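Local coordinates for membrane protein (Acinetobacter baumannii AB307-0294, PDB 5DL5) that forms an outer-membrane beta-barrel of the OprD porin family and probably lets small solutes, antibiotics among them, cross the membrane, at residues S52-A57 against G140-E145; T36-R41 against W419-D424. One frame throughout, in Å; residues are numbered along the deposited sequence.

Contact 1 (S52-A57 against G140-E145); sequences SVAQSA and GRMVPE. With C8E ((hydroxyethyloxy)tri(ethyloxy)octane), chain C; C8E ((hydroxyethyloxy)tri(ethyloxy)octane), chain B.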
ATOM      1  N   SER A  52       3.461   9.839  16.557  1.00 33.82           N
ATOM      2  CA  SER A  52       4.070  10.505  15.457  1.00 33.52           C
ATOM      3  C   SER A  52       3.108  11.568  14.969  1.00 33.79           C
ATOM      4  O   SER A  52       1.977  11.252  14.584  1.00 34.11           O
ATOM      5  CB  SER A  52       4.462   9.550  14.296  1.00 35.14           C
ATOM      6  OG  SER A  52       5.366   8.533  14.788  1.00 33.57           O
ATOM      7  N   VAL A  53       3.569  12.841  14.937  1.00 32.14           N
ATOM      8  CA  VAL A  53       2.742  13.947  14.410  1.00 32.95           C
ATOM      9  C   VAL A  53       3.610  14.780  13.478  1.00 32.22           C
ATOM     10  O   VAL A  53       4.796  15.090  13.838  1.00 32.00           O
ATOM     11  CB  VAL A  53       2.121  14.850  15.492  1.00 33.38           C
ATOM     12  CG1 VAL A  53       1.073  15.771  14.866  1.00 34.30           C
ATOM     13  CG2 VAL A  53       1.503  14.055  16.648  1.00 34.11           C
ATOM     14  N   ALA A  54       3.047  15.125  12.280  1.00 31.42           N
ATOM     15  CA  ALA A  54       3.779  15.759  11.204  1.00 30.25           C
ATOM     16  C   ALA A  54       2.898  16.428  10.120  1.00 32.82           C
ATOM     17  O   ALA A  54       1.678  16.198  10.087  1.00 32.37           O
ATOM     18  CB  ALA A  54       4.761  14.751  10.589  1.00 31.33           C
ATOM     19  N   GLN A  55       3.499  17.387   9.377  1.00 31.91           N
ATOM     20  CA  GLN A  55       2.871  18.108   8.296  1.00 33.58           C
ATOM     21  C   GLN A  55       3.707  17.908   7.053  1.00 33.82           C
ATOM     22  O   GLN A  55       4.948  18.043   7.129  1.00 33.49           O
ATOM     23  CB  GLN A  55       2.808  19.592   8.613  1.00 35.46           C
ATOM     24  CG  GLN A  55       2.268  20.447   7.471  1.00 36.76           C
ATOM     25  CD  GLN A  55       0.808  20.234   7.211  1.00 37.63           C
ATOM     26  OE1 GLN A  55       0.029  20.255   8.174  1.00 39.74           O
ATOM     27  NE2 GLN A  55       0.418  19.940   5.943  1.00 36.90           N
ATOM     28  N   SER A  56       3.057  17.609   5.926  1.00 31.68           N
ATOM     29  CA  SER A  56       3.768  17.386   4.661  1.00 33.06           C
ATOM     30  C   SER A  56       3.156  18.212   3.620  1.00 33.75           C
ATOM     31  O   SER A  56       1.965  18.541   3.678  1.00 37.13           O
ATOM     32  CB  SER A  56       3.579  15.920   4.187  1.00 35.11           C
ATOM     33  OG  SER A  56       4.405  15.219   5.081  1.00 41.60           O
ATOM     34  N   ALA A  57       3.963  18.465   2.599  1.00 33.35           N
ATOM     35  CA  ALA A  57       3.463  19.027   1.328  1.00 35.01           C
ATOM     36  C   ALA A  57       4.007  18.112   0.230  1.00 34.05           C
ATOM     37  O   ALA A  57       5.212  17.974   0.082  1.00 34.99           O
ATOM     38  CB  ALA A  57       3.919  20.457   1.089  1.00 35.81           C
ATOM     39  N   GLY A 140       0.082   5.392   2.711  1.00 34.02           N
ATOM     40  CA  GLY A 140      -0.815   5.479   3.929  1.00 36.27           C
ATOM     41  C   GLY A 140      -0.153   6.146   5.157  1.00 35.98           C
ATOM     42  O   GLY A 140      -0.573   5.904   6.308  1.00 36.35           O
ATOM     43  N   ARG A 141       0.963   6.836   4.944  1.00 32.65           N
ATOM     44  CA  ARG A 141       1.696   7.562   6.039  1.00 32.77           C
ATOM     45  C   ARG A 141       1.796   9.019   5.665  1.00 32.52           C
ATOM     46  O   ARG A 141       0.788   9.568   5.148  1.00 30.24           O
ATOM     47  CB  ARG A 141       3.062   6.912   6.454  1.00 32.92           C
ATOM     48  CG  ARG A 141       2.902   5.481   6.952  1.00 33.81           C
ATOM     49  CD  ARG A 141       2.127   5.338   8.244  1.00 35.13           C
ATOM     50  NE  ARG A 141       2.149   3.938   8.677  1.00 35.55           N
ATOM     51  CZ  ARG A 141       1.324   2.991   8.241  1.00 40.07           C
ATOM     52  NH1 ARG A 141       0.379   3.275   7.352  1.00 39.68           N
ATOM     53  NH2 ARG A 141       1.471   1.726   8.661  1.00 39.05           N
ATOM     54  N   MET A 142       2.929   9.685   5.878  1.00 31.82           N
ATOM     55  CA  MET A 142       2.953  11.144   5.572  1.00 33.88           C
ATOM     56  C   MET A 142       3.169  11.468   4.097  1.00 35.32           C
ATOM     57  O   MET A 142       2.548  12.410   3.540  1.00 38.56           O
ATOM     58  CB  MET A 142       3.957  11.868   6.389  1.00 31.24           C
ATOM     59  CG  MET A 142       3.684  11.918   7.864  1.00 33.79           C
ATOM     60  SD  MET A 142       2.138  12.670   8.381  1.00 33.91           S
ATOM     61  CE  MET A 142       2.212  14.252   7.514  1.00 36.04           C
ATOM     62  N   VAL A 143       4.061  10.709   3.510  1.00 33.25           N
ATOM     63  CA  VAL A 143       4.547  10.973   2.170  1.00 33.25           C
ATOM     64  C   VAL A 143       4.699   9.631   1.398  1.00 33.10           C
ATOM     65  O   VAL A 143       4.919   8.609   1.981  1.00 32.43           O
ATOM     66  CB  VAL A 143       5.901  11.752   2.174  1.00 33.06           C
ATOM     67  CG1 VAL A 143       5.689  13.140   2.738  1.00 35.63           C
ATOM     68  CG2 VAL A 143       6.979  11.070   3.018  1.00 36.79           C
ATOM     69  N   PRO A 144       4.724   9.708   0.059  1.00 35.51           N
ATOM     70  CA  PRO A 144       4.793   8.454  -0.746  1.00 32.99           C
ATOM     71  C   PRO A 144       6.140   7.880  -0.817  1.00 29.68           C
ATOM     72  O   PRO A 144       7.172   8.539  -0.713  1.00 29.38           O
ATOM     73  CB  PRO A 144       4.203   8.842  -2.118  1.00 33.85           C
ATOM     74  CG  PRO A 144       4.138  10.378  -2.123  1.00 38.44           C
ATOM     75  CD  PRO A 144       4.406  10.904  -0.744  1.00 32.56           C
ATOM     76  N   GLU A 145       6.143   6.589  -0.911  1.00 28.47           N
ATOM     77  CA  GLU A 145       7.325   5.838  -1.222  1.00 28.52           C
ATOM     78  C   GLU A 145       7.685   6.000  -2.706  1.00 28.87           C
ATOM     79  O   GLU A 145       6.768   6.032  -3.551  1.00 29.50           O
ATOM     80  CB  GLU A 145       7.060   4.357  -0.858  1.00 27.35           C
ATOM     81  CG  GLU A 145       8.176   3.382  -1.233  1.00 28.09           C
ATOM     82  CD  GLU A 145       7.843   1.940  -0.886  1.00 30.74           C
ATOM     83  OE1 GLU A 145       6.664   1.675  -0.511  1.00 28.58           O
ATOM     84  OE2 GLU A 145       8.842   1.159  -0.832  1.00 35.82           O
TER
HETATM   85  C8  C8E C 502      14.540  19.507   3.916  1.00 59.05           C
HETATM   86  O9  C8E C 502      13.695  20.517   4.460  1.00 58.68           O
HETATM   87  C10 C8E C 502      12.267  20.326   4.332  1.00 64.96           C
HETATM   88  C11 C8E C 502      11.502  21.610   4.628  1.00 62.78           C
HETATM   89  O12 C8E C 502      10.111  21.494   4.286  1.00 66.70           O
HETATM   90  C13 C8E C 502       9.610  22.535   3.425  1.00 69.68           C
HETATM   91  C14 C8E C 502       8.088  22.494   3.240  1.00 67.30           C
HETATM   92  O15 C8E C 502       7.495  22.303   4.510  1.00 65.87           O
HETATM   93  C16 C8E C 502       6.211  21.665   4.546  1.00 57.48           C
HETATM   94  C17 C8E C 502       5.176  22.568   3.939  1.00 59.41           C
HETATM   95  O18 C8E C 502       3.901  22.236   4.510  1.00 56.86           O
HETATM   96  C19 C8E C 502       3.532  23.191   5.515  1.00 54.16           C
HETATM   97  C20 C8E C 502       2.385  24.030   5.095  1.00 53.72           C
HETATM   98  O21 C8E C 502       1.948  24.631   6.311  1.00 70.55           O
HETATM   99  C6  C8E B 501      11.661   1.915  12.494  1.00 54.91           C
HETATM  100  C7  C8E B 501      10.387   2.544  13.128  1.00 51.18           C
HETATM  101  C8  C8E B 501       9.758   1.772  14.312  1.00 53.90           C
HETATM  102  O9  C8E B 501       8.288   1.835  14.387  1.00 41.62           O
HETATM  103  C10 C8E B 501       7.801   0.498  14.342  1.00 60.43           C
HETATM  104  C11 C8E B 501       7.663   0.039  12.880  1.00 52.13           C
HETATM  105  O12 C8E B 501       6.764  -1.042  12.755  1.00 64.71           O
HETATM  106  C13 C8E B 501       5.397  -0.806  13.119  1.00 56.96           C
HETATM  107  C14 C8E B 501       4.578  -0.439  11.911  1.00 55.62           C
HETATM  108  O15 C8E B 501       3.378  -1.194  11.760  1.00 63.94           O
HETATM  109  C16 C8E B 501       3.455  -2.626  11.725  1.00 67.29           C
HETATM  110  C17 C8E B 501       2.329  -3.042  10.780  1.00 73.13           C
HETATM  111  O18 C8E B 501       1.313  -1.998  10.882  1.00 77.61           O
HETATM  112  C19 C8E B 501       0.640  -1.685   9.655  1.00 78.88           C
HETATM  113  C20 C8E B 501      -0.476  -0.698   9.952  1.00 69.34           C
HETATM  114  O21 C8E B 501      -1.462  -0.454   8.908  1.00 63.28           O

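Contact 2 (T36-R41 against W419-D424); sequences TGYLTR and WRIFLD. With C8E ((hydroxyethyloxy)tri(ethyloxy)octane), chain B.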
ATOM      1  N   THR A  36      -1.664  16.715   6.992  1.00 34.81           N
ATOM      2  CA  THR A  36      -1.303  16.729   8.402  1.00 36.82           C
ATOM      3  C   THR A  36      -1.651  15.327   8.938  1.00 36.09           C
ATOM      4  O   THR A  36      -2.811  14.865   8.832  1.00 36.41           O
ATOM      5  CB  THR A  36      -2.128  17.778   9.164  1.00 38.82           C
ATOM      6  OG1 THR A  36      -2.254  18.983   8.406  1.00 39.72           O
ATOM      7  CG2 THR A  36      -1.564  18.079  10.525  1.00 40.62           C
ATOM      8  N   GLY A  37      -0.696  14.702   9.601  1.00 35.21           N
ATOM      9  CA  GLY A  37      -0.975  13.392  10.247  1.00 36.91           C
ATOM     10  C   GLY A  37      -0.580  13.209  11.696  1.00 35.24           C
ATOM     11  O   GLY A  37       0.295  13.863  12.234  1.00 33.21           O
ATOM     12  N   TYR A  38      -1.244  12.240  12.295  1.00 36.36           N
ATOM     13  CA  TYR A  38      -1.182  11.884  13.687  1.00 35.33           C
ATOM     14  C   TYR A  38      -1.374  10.384  13.714  1.00 37.05           C
ATOM     15  O   TYR A  38      -2.410   9.906  13.182  1.00 35.30           O
ATOM     16  CB  TYR A  38      -2.399  12.492  14.311  1.00 38.39           C
ATOM     17  CG  TYR A  38      -2.586  12.250  15.785  1.00 41.46           C
ATOM     18  CD1 TYR A  38      -3.217  11.102  16.264  1.00 43.40           C
ATOM     19  CD2 TYR A  38      -2.199  13.203  16.718  1.00 46.73           C
ATOM     20  CE1 TYR A  38      -3.410  10.891  17.624  1.00 43.55           C
ATOM     21  CE2 TYR A  38      -2.381  12.989  18.088  1.00 46.49           C
ATOM     22  CZ  TYR A  38      -2.986  11.821  18.513  1.00 45.80           C
ATOM     23  OH  TYR A  38      -3.138  11.635  19.857  1.00 45.58           O
ATOM     24  N   LEU A  39      -0.441   9.638  14.312  1.00 35.09           N
ATOM     25  CA  LEU A  39      -0.592   8.210  14.464  1.00 36.24           C
ATOM     26  C   LEU A  39       0.023   7.843  15.812  1.00 37.98           C
ATOM     27  O   LEU A  39       1.199   8.105  16.076  1.00 36.58           O
ATOM     28  CB  LEU A  39       0.114   7.478  13.310  1.00 35.57           C
ATOM     29  CG  LEU A  39      -0.121   5.976  13.112  1.00 36.55           C
ATOM     30  CD1 LEU A  39       0.290   5.479  11.664  1.00 37.98           C
ATOM     31  CD2 LEU A  39       0.478   5.158  14.220  1.00 37.06           C
ATOM     32  N   THR A  40      -0.787   7.252  16.670  1.00 38.18           N
ATOM     33  CA  THR A  40      -0.325   6.771  17.954  1.00 39.90           C
ATOM     34  C   THR A  40      -0.752   5.314  18.173  1.00 38.04           C
ATOM     35  O   THR A  40      -1.877   4.893  17.833  1.00 38.87           O
ATOM     36  CB  THR A  40      -0.952   7.610  19.133  1.00 43.42           C
ATOM     37  OG1 THR A  40      -2.353   7.356  19.213  1.00 40.92           O
ATOM     38  CG2 THR A  40      -0.722   9.144  18.980  1.00 44.60           C
ATOM     39  N   ARG A  41       0.090   4.567  18.852  1.00 40.26           N
ATOM     40  CA  ARG A  41      -0.170   3.174  19.290  1.00 41.17           C
ATOM     41  C   ARG A  41       0.209   3.054  20.778  1.00 47.11           C
ATOM     42  O   ARG A  41       1.408   3.250  21.156  1.00 42.45           O
ATOM     43  CB  ARG A  41       0.770   2.269  18.545  1.00 41.20           C
ATOM     44  CG  ARG A  41       0.403   2.161  17.071  1.00 41.53           C
ATOM     45  CD  ARG A  41       0.877   0.857  16.364  1.00 42.68           C
ATOM     46  NE  ARG A  41       0.508   0.993  14.951  1.00 41.94           N
ATOM     47  CZ  ARG A  41       0.952   0.240  13.957  1.00 39.64           C
ATOM     48  NH1 ARG A  41       1.808  -0.673  14.177  1.00 39.60           N
ATOM     49  NH2 ARG A  41       0.557   0.457  12.740  1.00 39.60           N
ATOM     50  N   TRP A 419      -4.713   4.996  17.174  1.00 35.99           N
ATOM     51  CA  TRP A 419      -5.514   6.045  16.482  1.00 38.46           C
ATOM     52  C   TRP A 419      -4.714   6.635  15.330  1.00 36.34           C
ATOM     53  O   TRP A 419      -3.498   6.896  15.538  1.00 34.57           O
ATOM     54  CB  TRP A 419      -5.782   7.197  17.404  1.00 40.77           C
ATOM     55  CG  TRP A 419      -6.826   6.905  18.396  1.00 45.60           C
ATOM     56  CD1 TRP A 419      -6.625   6.435  19.650  1.00 48.91           C
ATOM     57  CD2 TRP A 419      -8.240   7.166  18.279  1.00 48.35           C
ATOM     58  NE1 TRP A 419      -7.799   6.315  20.280  1.00 50.85           N
ATOM     59  CE2 TRP A 419      -8.822   6.755  19.489  1.00 52.11           C
ATOM     60  CE3 TRP A 419      -9.060   7.691  17.269  1.00 51.22           C
ATOM     61  CZ2 TRP A 419     -10.204   6.865  19.748  1.00 53.42           C
ATOM     62  CZ3 TRP A 419     -10.451   7.746  17.485  1.00 54.99           C
ATOM     63  CH2 TRP A 419     -11.005   7.332  18.727  1.00 56.13           C
ATOM     64  N   ARG A 420      -5.407   6.973  14.249  1.00 35.84           N
ATOM     65  CA  ARG A 420      -4.818   7.711  13.104  1.00 37.94           C
ATOM     66  C   ARG A 420      -5.750   8.776  12.684  1.00 38.55           C
ATOM     67  O   ARG A 420      -6.951   8.551  12.525  1.00 38.45           O
ATOM     68  CB  ARG A 420      -4.507   6.924  11.847  1.00 38.07           C
ATOM     69  CG  ARG A 420      -3.794   5.642  12.049  1.00 38.31           C
ATOM     70  CD  ARG A 420      -3.454   5.004  10.684  1.00 38.74           C
ATOM     71  NE  ARG A 420      -2.932   3.704  10.989  1.00 38.58           N
ATOM     72  CZ  ARG A 420      -2.673   2.737  10.078  1.00 42.48           C
ATOM     73  NH1 ARG A 420      -2.751   2.940   8.741  1.00 39.85           N
ATOM     74  NH2 ARG A 420      -2.313   1.562  10.526  1.00 41.23           N
ATOM     75  N   ILE A 421      -5.191   9.978  12.506  1.00 36.23           N
ATOM     76  CA  ILE A 421      -5.964  11.056  11.995  1.00 37.71           C
ATOM     77  C   ILE A 421      -5.144  11.737  10.864  1.00 39.08           C
ATOM     78  O   ILE A 421      -3.909  12.082  11.125  1.00 38.57           O
ATOM     79  CB  ILE A 421      -6.244  12.063  13.100  1.00 38.88           C
ATOM     80  CG1 ILE A 421      -6.919  11.363  14.287  1.00 42.19           C
ATOM     81  CG2 ILE A 421      -7.060  13.229  12.576  1.00 39.93           C
ATOM     82  CD1 ILE A 421      -7.042  12.206  15.498  1.00 44.75           C
ATOM     83  N   PHE A 422      -5.836  12.063   9.738  1.00 36.45           N
ATOM     84  CA  PHE A 422      -5.207  12.654   8.587  1.00 38.24           C
ATOM     85  C   PHE A 422      -6.124  13.693   8.026  1.00 38.33           C
ATOM     86  O   PHE A 422      -7.246  13.390   7.709  1.00 36.27           O
ATOM     87  CB  PHE A 422      -4.914  11.585   7.509  1.00 40.28           C
ATOM     88  CG  PHE A 422      -3.736  10.706   7.853  1.00 40.74           C
ATOM     89  CD1 PHE A 422      -2.393  11.177   7.669  1.00 39.00           C
ATOM     90  CD2 PHE A 422      -3.928   9.412   8.332  1.00 42.02           C
ATOM     91  CE1 PHE A 422      -1.291  10.378   7.982  1.00 37.59           C
ATOM     92  CE2 PHE A 422      -2.793   8.617   8.660  1.00 43.26           C
ATOM     93  CZ  PHE A 422      -1.469   9.144   8.529  1.00 40.36           C
ATOM     94  N   LEU A 423      -5.620  14.903   7.946  1.00 37.16           N
ATOM     95  CA  LEU A 423      -6.204  15.984   7.189  1.00 39.70           C
ATOM     96  C   LEU A 423      -5.430  16.180   5.861  1.00 40.03           C
ATOM     97  O   LEU A 423      -4.234  16.498   5.894  1.00 41.68           O
ATOM     98  CB  LEU A 423      -6.091  17.288   8.013  1.00 39.33           C
ATOM     99  CG  LEU A 423      -6.501  18.587   7.346  1.00 40.64           C
ATOM    100  CD1 LEU A 423      -7.956  18.424   6.993  1.00 41.81           C
ATOM    101  CD2 LEU A 423      -6.288  19.848   8.206  1.00 42.30           C
ATOM    102  N   ASP A 424      -6.118  16.042   4.737  1.00 40.68           N
ATOM    103  CA  ASP A 424      -5.563  16.105   3.357  1.00 41.32           C
ATOM    104  C   ASP A 424      -6.227  17.251   2.687  1.00 41.82           C
ATOM    105  O   ASP A 424      -7.458  17.267   2.563  1.00 41.98           O
ATOM    106  CB  ASP A 424      -5.910  14.820   2.586  1.00 43.03           C
ATOM    107  CG  ASP A 424      -5.016  13.641   2.958  1.00 46.76           C
ATOM    108  OD1 ASP A 424      -4.087  13.850   3.782  1.00 52.09           O
ATOM    109  OD2 ASP A 424      -5.263  12.474   2.496  1.00 54.29           O
TER
HETATM  110  C6  C8E B 501      11.661   1.915  12.494  1.00 54.91           C
HETATM  111  C7  C8E B 501      10.387   2.544  13.128  1.00 51.18           C
HETATM  112  C8  C8E B 501       9.758   1.772  14.312  1.00 53.90           C
HETATM  113  O9  C8E B 501       8.288   1.835  14.387  1.00 41.62           O
HETATM  114  C10 C8E B 501       7.801   0.498  14.342  1.00 60.43           C
HETATM  115  C11 C8E B 501       7.663   0.039  12.880  1.00 52.13           C
HETATM  116  O12 C8E B 501       6.764  -1.042  12.755  1.00 64.71           O
HETATM  117  C13 C8E B 501       5.397  -0.806  13.119  1.00 56.96           C
HETATM  118  C14 C8E B 501       4.578  -0.439  11.911  1.00 55.62           C
HETATM  119  O15 C8E B 501       3.378  -1.194  11.760  1.00 63.94           O
HETATM  120  C16 C8E B 501       3.455  -2.626  11.725  1.00 67.29           C
HETATM  121  C17 C8E B 501       2.329  -3.042  10.780  1.00 73.13           C
HETATM  122  O18 C8E B 501       1.313  -1.998  10.882  1.00 77.61           O
HETATM  123  C19 C8E B 501       0.640  -1.685   9.655  1.00 78.88           C
HETATM  124  C20 C8E B 501      -0.476  -0.698   9.952  1.00 69.34           C
HETATM  125  O21 C8E B 501      -1.462  -0.454   8.908  1.00 63.28           O
HETATM  126  O   HOH W   1      -2.633  19.426   5.723  1.00 40.73           O

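Contact 1 (S52-A57 against G140-E145)
M142 reaches from the segment 140-145 to the inner face of the strand 52-57, where A54 and S56 meet it. CB to CG runs alongside the strand, and the bends at chi2 (-59°) and chi3 (-52°) turn the methyl in against its backbone. CB lies 3.6 Å from S56 OG. CG then passes the methyl of A54, and the sulfur settles beside it, SD being 4.0 Å from A54 CB. At the tip, CE comes between two oxygens, 3.3 Å from A54 O and 3.4 Å from S56 OG. These are van der Waals contacts, and no hydrogen bond joins the two segments. Alanine suits a place where a thioether must approach the sheet closely. Serine is equally small, and its buried hydroxyl is satisfied by S81 OG on the next strand, which makes it tolerable next to carbon. The next residue, V143, brings CG1 to the same hydroxyl, 3.4 Å from S56 OG, on a different side from the M142 methyl. V143 O also bonds to S173 OG, and P144 O to R109. R141 gives NH1 to G140 O (3.0 Å) from well above the carbonyl plane, while NE is taken by N92 O and NH2 lies beside the C8E detergent of chain B. On the other face of the strand, Q55 and A57 lie against the C8E of chain C, Q55 CG being 3.6 Å from its C19. The strand thus has detergent on one face and the buried side chains of M142 and V143 on the other. Segment 140-145 belongs to the long connection between strands 121-125 and 150-157, consistent with the inward-folded constriction loop (L3) of porins.

Contact 2 (T36-R41 against W419-D424)
G37 and F422 meet as a non-hydrogen-bonded pair between two antiparallel strands, where F422 brings CD1 to 3.7 Å from G37 CA. Glycine suits this place because, having no side chain, it lets the ring lie close to its backbone. The flanking pairs are hydrogen-bonded: T36 with L423, Y38 with I421 and T40 with W419 each exchange two N-H to C=O bonds, of which Y38 N to I421 O is weak, its angle being 129°. The backbones of G37 and L39 bond instead to A54 and S52 on strand 50-62, those of R420 and F422 to R398 and R396 on strand 394-404. Here the first long strand, 29-43, is joined to the last, 416-428, and this seam closes the beta-barrel. Y38, I421 and W419 sit on its outer surface, where they probably face lipid. T36 OG1, also bonded to Q55, receives a proton from water 1 at 2.7 Å; the same water bonds weakly to L423 O. Inside, L39 CD1 packs 3.7 Å from R420 NE. The extended chains of R41 and R420 carry their guanidinium groups to one detergent molecule: R41 NH1 reaches its O15 (2.9 Å) and R41 NH2 its O18 (3.2 Å), while R420 NH2 gives a nearly straight bond of 2.7 Å to the terminal O21. The NE of each arginine is paired with a carboxylate oxygen of E418, which probably offsets the proximity of the two charges.

Contacts 1 and 2 have centres about 9 Å apart and join through the neighbouring strands 29-43 and 50-62. A54 O and G37 N lie 2.8 Å apart, a probable backbone hydrogen bond, and on the outer face Q55 OE1 comes within 2.6 Å of T36 OG1. On the inner face the loop of contact 1 touches the seam of contact 2 directly, R141 O being 3.6 Å from F422 CE1. One detergent molecule, chain B, meets both contacts, through R141 in the first and R41 and R420 in the second. These arginines probably belong to the basic lining of the channel known from OprD-family porins.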